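Local coordinates for stage III sporulation protein AB (PDB 6BS9) that is essential for sporulation in Bacillus subtilis and probably works as part of a secretion-system-like transport apparatus, at residues A34-Q37 and I38-L42; S51-S54 and D55-K59; G60-S63 and A64-W68. All blocks are in the same frame, centred on the assembly; numbering follows the deposited sequence.

In the fold
The three contacts follow one another along a helical domain and show how successive helices are joined. Contact 1 lies on helix 31-41 and contact 2 on helix 46-58, with centres 11 Å apart. They touch directly: Ser-35 OG packs against Phe-53 CD2 at 3.4 Å. Contact 3, at the start of helix 64-75, lies 8 Å from contact 2, centre to centre; there Gln-56 NE2 reaches Asp-62 OD2 at 3.3 Å in a probable hydrogen bond. Contacts 1 and 3 do not touch, their nearest atoms being about 6 Å apart; contact 2, on helix 46-58, touches both.

Contact 1. Residues A34-Q37 and I38-L42; sequences ASQQ and IAKQL
Within helix 31-41, successive turns are tied by the backbone ladder and finished by a side-chain bond, in which Gln-41 reaches back to Gln-37. The ladder consists of Ile-38 N to Ala-34 O, Ala-39 N to Ser-35 O at 2.8 Å, and Lys-40 N to Gln-36 O. Then the pattern changes: Gln-41 N and Leu-42 N both bind Ile-38 O, while Gln-41 turns its amide to the carbonyl of Gln-37. NE2 of Gln-41 lies 3.1 Å from Gln-37 O, with a nearly straight N-H...O angle of 176°. The acceptor is in the plane of the Gln-41 amide, yet the donor stands well above the Gln-37 carbonyl plane, away from its lone pairs. The Gln-41 side chain gets there because CG sits beside its own backbone N (chi1 -72°), which carries the chain back along the helix.

The same helix presents an inner and an outer side, as amphipathic helices of a bundle do. On the outer side, Lys-40 runs its extended chain past Gln-36, CG lying 3.6 Å from Gln-36 O. On the inner side, Ile-38 lays its CG1 branch beside the carbonyl of Ala-34, CD1 coming to 3.4 Å from Ala-34 O. The isoleucine side chain also touches Ala-16, Ser-19 and Leu-20 of helix 2-26. With an alanine here, the loss of both branches would probably open a gap between helices 31-41 and 2-26 and leave the carbonyl of Ala-34 without its apolar cover. Ser-35 faces helix 46-58, where its buried hydroxyl OG is satisfied by the backbone oxygen of Phe-50, and Ala-39 lies against Ser-51 of that helix.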
ATOM      1  N   ALA A  34       5.123   1.715 -12.629  1.00 34.35           N
ATOM      2  CA  ALA A  34       4.902   0.501 -11.851  1.00 32.16           C
ATOM      3  C   ALA A  34       3.545   0.581 -11.117  1.00 32.72           C
ATOM      4  O   ALA A  34       2.741  -0.349 -11.123  1.00 33.96           O
ATOM      5  CB  ALA A  34       6.013   0.327 -10.857  1.00 32.27           C
ATOM      6  N   SER A  35       3.260   1.720 -10.516  1.00 31.01           N
ATOM      7  CA  SER A  35       2.032   1.875  -9.764  1.00 30.32           C
ATOM      8  C   SER A  35       0.819   1.828 -10.714  1.00 31.59           C
ATOM      9  O   SER A  35      -0.234   1.243 -10.371  1.00 28.85           O
ATOM     10  CB  SER A  35       2.056   3.207  -8.993  1.00 30.09           C
ATOM     11  OG  SER A  35       1.047   3.237  -8.034  1.00 28.28           O
ATOM     12  N   GLN A  36       0.945   2.438 -11.878  1.00 32.67           N
ATOM     13  CA  GLN A  36      -0.161   2.422 -12.826  1.00 35.62           C
ATOM     14  C   GLN A  36      -0.406   0.981 -13.307  1.00 36.11           C
ATOM     15  O   GLN A  36      -1.556   0.570 -13.418  1.00 35.67           O
ATOM     16  CB  GLN A  36       0.082   3.373 -14.020  1.00 40.90           C
ATOM     17  CG  GLN A  36      -1.175   3.584 -14.955  1.00 45.84           C
ATOM     18  CD  GLN A  36      -2.470   4.163 -14.244  1.00 52.61           C
ATOM     19  OE1 GLN A  36      -3.550   3.588 -14.362  1.00 59.75           O
ATOM     20  NE2 GLN A  36      -2.345   5.286 -13.497  1.00 52.82           N
ATOM     21  N   GLN A  37       0.654   0.200 -13.544  1.00 36.64           N
ATOM     22  CA  GLN A  37       0.505  -1.198 -13.982  1.00 37.24           C
ATOM     23  C   GLN A  37      -0.216  -2.046 -12.938  1.00 34.61           C
ATOM     24  O   GLN A  37      -1.071  -2.861 -13.260  1.00 34.96           O
ATOM     25  CB  GLN A  37       1.857  -1.869 -14.272  1.00 39.47           C
ATOM     26  CG  GLN A  37       2.650  -1.343 -15.457  1.00 41.93           C
ATOM     27  CD  GLN A  37       4.109  -1.878 -15.476  1.00 45.00           C
ATOM     28  OE1 GLN A  37       4.666  -2.439 -14.484  1.00 45.73           O
ATOM     29  NE2 GLN A  37       4.728  -1.712 -16.606  1.00 47.73           N
ATOM     30  N   ILE A  38       0.058  -1.775 -11.682  1.00 32.20           N
ATOM     31  CA  ILE A  38      -0.666  -2.426 -10.622  1.00 32.34           C
ATOM     32  C   ILE A  38      -2.076  -1.970 -10.570  1.00 31.64           C
ATOM     33  O   ILE A  38      -2.997  -2.799 -10.457  1.00 32.57           O
ATOM     34  CB  ILE A  38       0.042  -2.205  -9.259  1.00 34.04           C
ATOM     35  CG1 ILE A  38       1.333  -2.997  -9.279  1.00 36.83           C
ATOM     36  CG2 ILE A  38      -0.798  -2.660  -8.086  1.00 33.08           C
ATOM     37  CD1 ILE A  38       2.401  -2.396  -8.389  1.00 40.67           C
ATOM     38  N   ALA A  39      -2.303  -0.663 -10.625  1.00 30.82           N
ATOM     39  CA  ALA A  39      -3.688  -0.153 -10.627  1.00 32.10           C
ATOM     40  C   ALA A  39      -4.586  -0.861 -11.714  1.00 34.35           C
ATOM     41  O   ALA A  39      -5.699  -1.226 -11.432  1.00 34.78           O
ATOM     42  CB  ALA A  39      -3.710   1.319 -10.849  1.00 31.96           C
ATOM     43  N   LYS A  40      -4.045  -1.102 -12.904  1.00 37.21           N
ATOM     44  CA  LYS A  40      -4.812  -1.706 -14.008  1.00 39.84           C
ATOM     45  C   LYS A  40      -5.269  -3.122 -13.692  1.00 40.45           C
ATOM     46  O   LYS A  40      -6.268  -3.555 -14.176  1.00 38.87           O
ATOM     47  CB  LYS A  40      -4.010  -1.704 -15.317  1.00 43.69           C
ATOM     48  CG  LYS A  40      -3.884  -0.338 -15.965  1.00 45.73           C
ATOM     49  CD  LYS A  40      -3.041  -0.439 -17.190  1.00 51.69           C
ATOM     50  CE  LYS A  40      -2.869   0.931 -17.838  1.00 58.77           C
ATOM     51  NZ  LYS A  40      -2.247   0.800 -19.207  1.00 65.42           N
ATOM     52  N   GLN A  41      -4.571  -3.798 -12.795  1.00 42.43           N
ATOM     53  CA  GLN A  41      -4.875  -5.175 -12.467  1.00 40.49           C
ATOM     54  C   GLN A  41      -5.803  -5.359 -11.240  1.00 40.02           C
ATOM     55  O   GLN A  41      -6.841  -6.094 -11.268  1.00 39.04           O
ATOM     56  CB  GLN A  41      -3.561  -5.929 -12.408  1.00 40.64           C
ATOM     57  CG  GLN A  41      -2.982  -6.115 -13.802  1.00 43.27           C
ATOM     58  CD  GLN A  41      -1.584  -6.728 -13.738  1.00 44.82           C
ATOM     59  OE1 GLN A  41      -1.395  -7.972 -13.827  1.00 44.65           O
ATOM     60  NE2 GLN A  41      -0.594  -5.865 -13.544  1.00 45.52           N
ATOM     61  N   LEU A  42      -5.518  -4.618 -10.204  1.00 39.04           N
ATOM     62  CA  LEU A  42      -6.338  -4.690  -8.997  1.00 37.31           C
ATOM     63  C   LEU A  42      -7.764  -4.156  -9.142  1.00 35.22           C
ATOM     64  O   LEU A  42      -8.058  -3.221  -9.884  1.00 32.75           O
ATOM     65  CB  LEU A  42      -5.753  -3.835  -7.938  1.00 39.96           C
ATOM     66  CG  LEU A  42      -4.403  -4.182  -7.418  1.00 41.11           C
ATOM     67  CD1 LEU A  42      -3.857  -2.976  -6.668  1.00 45.16           C
ATOM     68  CD2 LEU A  42      -4.565  -5.359  -6.485  1.00 42.55           C
TER

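Contact 2. Residues S51-S54 and D55-K59; sequences SAFS and DQLDK
Leu-57 N donates to Phe-53 O at 2.9 Å, a nearly straight bond (172°) with the donor close to the C=O axis. It joins two residues whose side chains also meet. Asp-55 N to Ser-51 O, equally short, and the bonds from Gln-56 N to Ala-52 O and from Asp-58 N to Ser-54 O complete the ladder of this helical stretch.

The side-chain contact is a CH-pi interaction: Leu-57 CD1 sits over the centre of the Phe-53 ring, 3.6 Å from its centroid and 10° off the normal. CZ is the nearest ring atom, at 3.7 Å. Phe-53 CG is anti to the backbone N (chi1 -178°), which sends the ring out from the helix flank, where one face meets the Leu-57 methyl. Beside it, Leu-57 CG rests on the Phe-53 carbonyl oxygen.

Helix 46-58 is held between two others. On the side of helix 31-41, buried Ser-54 OG bonds to the backbone oxygen of His-32, and Leu-57 and Asp-58 touch the same histidine. On the side of helix 64-75, Phe-53 meets the ring of Trp-68 edge to face, while Gln-56 packs on Ala-67.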
ATOM      1  N   SER A  51      -3.588   4.083  -8.709  1.00 33.53           N
ATOM      2  CA  SER A  51      -3.729   5.064  -9.811  1.00 36.49           C
ATOM      3  C   SER A  51      -3.583   6.505  -9.319  1.00 36.11           C
ATOM      4  O   SER A  51      -2.919   7.296  -9.975  1.00 37.33           O
ATOM      5  CB  SER A  51      -5.065   4.883 -10.638  1.00 36.08           C
ATOM      6  OG  SER A  51      -6.171   4.907  -9.826  1.00 38.31           O
ATOM      7  N   ALA A  52      -4.156   6.818  -8.165  1.00 34.69           N
ATOM      8  CA  ALA A  52      -3.897   8.133  -7.547  1.00 35.53           C
ATOM      9  C   ALA A  52      -2.425   8.401  -7.254  1.00 36.03           C
ATOM     10  O   ALA A  52      -1.963   9.502  -7.496  1.00 38.19           O
ATOM     11  CB  ALA A  52      -4.678   8.264  -6.284  1.00 33.88           C
ATOM     12  N   PHE A  53      -1.705   7.391  -6.759  1.00 35.18           N
ATOM     13  CA  PHE A  53      -0.290   7.514  -6.468  1.00 34.20           C
ATOM     14  C   PHE A  53       0.485   7.787  -7.758  1.00 35.21           C
ATOM     15  O   PHE A  53       1.309   8.702  -7.803  1.00 36.15           O
ATOM     16  CB  PHE A  53       0.203   6.215  -5.824  1.00 34.64           C
ATOM     17  CG  PHE A  53       1.658   6.215  -5.411  1.00 33.49           C
ATOM     18  CD1 PHE A  53       2.234   7.288  -4.781  1.00 34.58           C
ATOM     19  CD2 PHE A  53       2.439   5.104  -5.598  1.00 35.74           C
ATOM     20  CE1 PHE A  53       3.570   7.259  -4.331  1.00 35.77           C
ATOM     21  CE2 PHE A  53       3.789   5.045  -5.136  1.00 35.77           C
ATOM     22  CZ  PHE A  53       4.362   6.139  -4.512  1.00 35.55           C
ATOM     23  N   SER A  54       0.149   7.043  -8.802  1.00 36.66           N
ATOM     24  CA  SER A  54       0.752   7.228 -10.132  1.00 38.13           C
ATOM     25  C   SER A  54       0.536   8.618 -10.684  1.00 37.40           C
ATOM     26  O   SER A  54       1.454   9.292 -11.080  1.00 35.69           O
ATOM     27  CB  SER A  54       0.162   6.203 -11.108  1.00 39.94           C
ATOM     28  OG  SER A  54       0.675   6.389 -12.396  1.00 40.31           O
ATOM     29  N   ASP A  55      -0.700   9.099 -10.645  1.00 38.28           N
ATOM     30  CA  ASP A  55      -0.957  10.480 -11.031  1.00 39.43           C
ATOM     31  C   ASP A  55      -0.097  11.482 -10.236  1.00 40.51           C
ATOM     32  O   ASP A  55       0.395  12.429 -10.774  1.00 40.84           O
ATOM     33  CB  ASP A  55      -2.445  10.828 -10.798  1.00 40.75           C
ATOM     34  CG  ASP A  55      -3.362  10.089 -11.716  1.00 42.04           C
ATOM     35  OD1 ASP A  55      -2.886   9.554 -12.764  1.00 46.23           O
ATOM     36  OD2 ASP A  55      -4.581  10.017 -11.391  1.00 45.90           O
ATOM     37  N   GLN A  56      -0.014  11.314  -8.927  1.00 44.93           N
ATOM     38  CA  GLN A  56       0.602  12.337  -8.069  1.00 47.85           C
ATOM     39  C   GLN A  56       2.053  12.380  -8.377  1.00 46.42           C
ATOM     40  O   GLN A  56       2.612  13.432  -8.452  1.00 48.77           O
ATOM     41  CB  GLN A  56       0.393  12.045  -6.562  1.00 51.44           C
ATOM     42  CG  GLN A  56      -0.841  12.628  -5.880  1.00 58.13           C
ATOM     43  CD  GLN A  56      -1.128  14.036  -6.319  1.00 61.88           C
ATOM     44  OE1 GLN A  56      -2.011  14.261  -7.140  1.00 66.23           O
ATOM     45  NE2 GLN A  56      -0.376  14.983  -5.796  1.00 66.25           N
ATOM     46  N   LEU A  57       2.665  11.219  -8.500  1.00 47.87           N
ATOM     47  CA  LEU A  57       4.062  11.143  -8.870  1.00 47.50           C
ATOM     48  C   LEU A  57       4.362  11.715 -10.231  1.00 51.56           C
ATOM     49  O   LEU A  57       5.284  12.500 -10.397  1.00 56.36           O
ATOM     50  CB  LEU A  57       4.493   9.707  -8.974  1.00 46.91           C
ATOM     51  CG  LEU A  57       4.706   8.990  -7.687  1.00 47.18           C
ATOM     52  CD1 LEU A  57       4.678   7.489  -7.919  1.00 47.19           C
ATOM     53  CD2 LEU A  57       6.004   9.450  -7.036  1.00 49.21           C
ATOM     54  N   ASP A  58       3.532  11.382 -11.212  1.00 52.05           N
ATOM     55  CA  ASP A  58       3.874  11.717 -12.572  1.00 53.52           C
ATOM     56  C   ASP A  58       3.899  13.231 -12.790  1.00 55.62           C
ATOM     57  O   ASP A  58       4.865  13.763 -13.327  1.00 57.20           O
ATOM     58  CB  ASP A  58       2.932  11.039 -13.559  1.00 52.57           C
ATOM     59  CG  ASP A  58       3.553  10.888 -14.943  1.00 51.13           C
ATOM     60  OD1 ASP A  58       4.745  10.576 -14.961  1.00 53.22           O
ATOM     61  OD2 ASP A  58       2.940  11.092 -16.006  1.00 49.14           O
ATOM     62  N   LYS A  59       2.816  13.879 -12.351  1.00 62.99           N
ATOM     63  CA  LYS A  59       2.521  15.312 -12.454  1.00 69.04           C
ATOM     64  C   LYS A  59       2.556  15.852 -11.053  1.00 68.51           C
ATOM     65  O   LYS A  59       1.565  15.921 -10.310  1.00 73.02           O
ATOM     66  CB  LYS A  59       1.171  15.504 -13.194  1.00 77.44           C
ATOM     67  CG  LYS A  59       1.340  15.645 -14.704  1.00 80.02           C
ATOM     68  CD  LYS A  59       0.028  15.447 -15.440  1.00 82.18           C
ATOM     69  CE  LYS A  59       0.164  15.891 -16.894  1.00 84.21           C
ATOM     70  NZ  LYS A  59      -1.090  15.640 -17.651  1.00 86.39           N
TER

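Contact 3. Residues G60-S63 and A64-W68; sequences GSDS and AKTAW
Ser-63 holds OG between its backbone N and carbonyl carbon (chi1 66°), while Thr-66 places OG1 beside its own backbone N (chi1 -63°). The two settings turn the hydroxyls toward each other across the first turn of a helix, with Ser-63 OG and Thr-66 OG1 3.0 Å apart. Ser-63 is the N-cap of helix 64-75, and Ser-63 OG lies 3.1 Å from Thr-66 N.

The return half of the arrangement resembles a capping box with a water inserted. In the classical box, the side chain three residues on takes the backbone N-H of the cap residue; here a water does so instead, accepting from Ser-63 N at 2.9 Å. That water also bonds to Thr-66 OG1 at 2.8 Å, so the threonine reaches the N-cap amide by way of one solvent molecule.

The residue before the cap joins from the side. Asp-62 and Thr-66 cross at about a right angle, and the methyl CG2 of Thr-66 approaches the carboxylate carbon CG of Asp-62 at 3.8 Å. Asp-62 CB then leans toward the methyl of Ala-67, CB to CB 4.4 Å. The carboxylate thus lies alongside the first turn, against Thr-66 and Ala-67. Deeper in, Trp-68 turns away from the cap, its indole bonding through NE1 to Leu-89 O and meeting the ring of Phe-92 edge to face. The helix ladder itself begins at the cap residue: Ala-67 N donates to Ser-63 O at 3.0 Å, with an N-H...O angle of 173°.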
ATOM      1  N   GLY A  60       3.780  16.146 -10.666  1.00 70.05           N
ATOM      2  CA  GLY A  60       4.114  16.305  -9.278  1.00 71.64           C
ATOM      3  C   GLY A  60       5.611  16.632  -9.215  1.00 73.60           C
ATOM      4  O   GLY A  60       6.473  16.059  -9.925  1.00 74.30           O
ATOM      5  N   SER A  61       5.878  17.652  -8.418  1.00 68.79           N
ATOM      6  CA  SER A  61       7.168  17.910  -7.898  1.00 66.14           C
ATOM      7  C   SER A  61       7.304  17.274  -6.501  1.00 58.41           C
ATOM      8  O   SER A  61       8.233  17.591  -5.787  1.00 51.48           O
ATOM      9  CB  SER A  61       7.320  19.410  -7.778  1.00 69.80           C
ATOM     10  OG  SER A  61       6.639  19.842  -6.609  1.00 73.88           O
ATOM     11  N   ASP A  62       6.302  16.503  -6.099  1.00 55.75           N
ATOM     12  CA  ASP A  62       6.234  15.845  -4.809  1.00 53.02           C
ATOM     13  C   ASP A  62       7.261  14.741  -4.717  1.00 49.87           C
ATOM     14  O   ASP A  62       7.430  13.986  -5.665  1.00 49.95           O
ATOM     15  CB  ASP A  62       4.863  15.158  -4.657  1.00 57.47           C
ATOM     16  CG  ASP A  62       3.668  16.136  -4.339  1.00 62.34           C
ATOM     17  OD1 ASP A  62       3.869  17.400  -4.204  1.00 61.44           O
ATOM     18  OD2 ASP A  62       2.492  15.592  -4.297  1.00 62.00           O
ATOM     19  N   SER A  63       7.869  14.569  -3.548  1.00 43.32           N
ATOM     20  CA  SER A  63       8.530  13.292  -3.222  1.00 42.13           C
ATOM     21  C   SER A  63       7.537  12.114  -3.272  1.00 37.48           C
ATOM     22  O   SER A  63       6.359  12.274  -3.127  1.00 34.13           O
ATOM     23  CB  SER A  63       9.145  13.323  -1.824  1.00 43.57           C
ATOM     24  OG  SER A  63       8.116  13.413  -0.834  1.00 47.54           O
ATOM     25  N   ALA A  64       8.051  10.919  -3.413  1.00 38.10           N
ATOM     26  CA  ALA A  64       7.200   9.733  -3.411  1.00 38.53           C
ATOM     27  C   ALA A  64       6.435   9.618  -2.098  1.00 38.80           C
ATOM     28  O   ALA A  64       5.270   9.276  -2.083  1.00 37.89           O
ATOM     29  CB  ALA A  64       8.031   8.492  -3.680  1.00 39.02           C
ATOM     30  N   LYS A  65       7.100   9.990  -1.008  1.00 39.33           N
ATOM     31  CA  LYS A  65       6.499  10.006   0.304  1.00 39.78           C
ATOM     32  C   LYS A  65       5.299  10.908   0.349  1.00 40.31           C
ATOM     33  O   LYS A  65       4.260  10.524   0.892  1.00 41.78           O
ATOM     34  CB  LYS A  65       7.541  10.416   1.331  1.00 43.80           C
ATOM     35  CG  LYS A  65       7.053  10.713   2.736  1.00 48.30           C
ATOM     36  CD  LYS A  65       8.177  11.389   3.517  1.00 53.64           C
ATOM     37  CE  LYS A  65       7.812  11.626   4.971  1.00 59.15           C
ATOM     38  NZ  LYS A  65       6.588  12.480   5.094  1.00 63.34           N
ATOM     39  N   THR A  66       5.433  12.119  -0.177  1.00 41.71           N
ATOM     40  CA  THR A  66       4.351  13.061  -0.101  1.00 41.82           C
ATOM     41  C   THR A  66       3.214  12.555  -1.012  1.00 42.86           C
ATOM     42  O   THR A  66       2.039  12.583  -0.611  1.00 42.73           O
ATOM     43  CB  THR A  66       4.833  14.465  -0.533  1.00 44.44           C
ATOM     44  OG1 THR A  66       5.836  14.925   0.375  1.00 43.41           O
ATOM     45  CG2 THR A  66       3.695  15.491  -0.605  1.00 42.48           C
ATOM     46  N   ALA A  67       3.562  12.090  -2.204  1.00 38.50           N
ATOM     47  CA  ALA A  67       2.558  11.566  -3.149  1.00 39.17           C
ATOM     48  C   ALA A  67       1.781  10.401  -2.588  1.00 38.46           C
ATOM     49  O   ALA A  67       0.543  10.325  -2.763  1.00 40.12           O
ATOM     50  CB  ALA A  67       3.199  11.139  -4.455  1.00 38.59           C
ATOM     51  N   TRP A  68       2.478   9.538  -1.868  1.00 36.98           N
ATOM     52  CA  TRP A  68       1.815   8.442  -1.198  1.00 36.10           C
ATOM     53  C   TRP A  68       0.816   8.878  -0.093  1.00 37.95           C
ATOM     54  O   TRP A  68      -0.348   8.421  -0.072  1.00 33.28           O
ATOM     55  CB  TRP A  68       2.824   7.498  -0.597  1.00 32.77           C
ATOM     56  CG  TRP A  68       2.179   6.381   0.016  1.00 31.09           C
ATOM     57  CD1 TRP A  68       1.863   6.222   1.350  1.00 31.71           C
ATOM     58  CD2 TRP A  68       1.656   5.227  -0.643  1.00 31.59           C
ATOM     59  NE1 TRP A  68       1.265   4.980   1.565  1.00 30.30           N
ATOM     60  CE2 TRP A  68       1.104   4.371   0.358  1.00 31.26           C
ATOM     61  CE3 TRP A  68       1.606   4.799  -1.987  1.00 31.06           C
ATOM     62  CZ2 TRP A  68       0.490   3.172   0.030  1.00 30.88           C
ATOM     63  CZ3 TRP A  68       1.024   3.573  -2.296  1.00 27.51           C
ATOM     64  CH2 TRP A  68       0.505   2.786  -1.313  1.00 29.88           C
TER
HETATM   65  O   HOH W   1       7.777  16.295  -1.164  1.00 35.82           O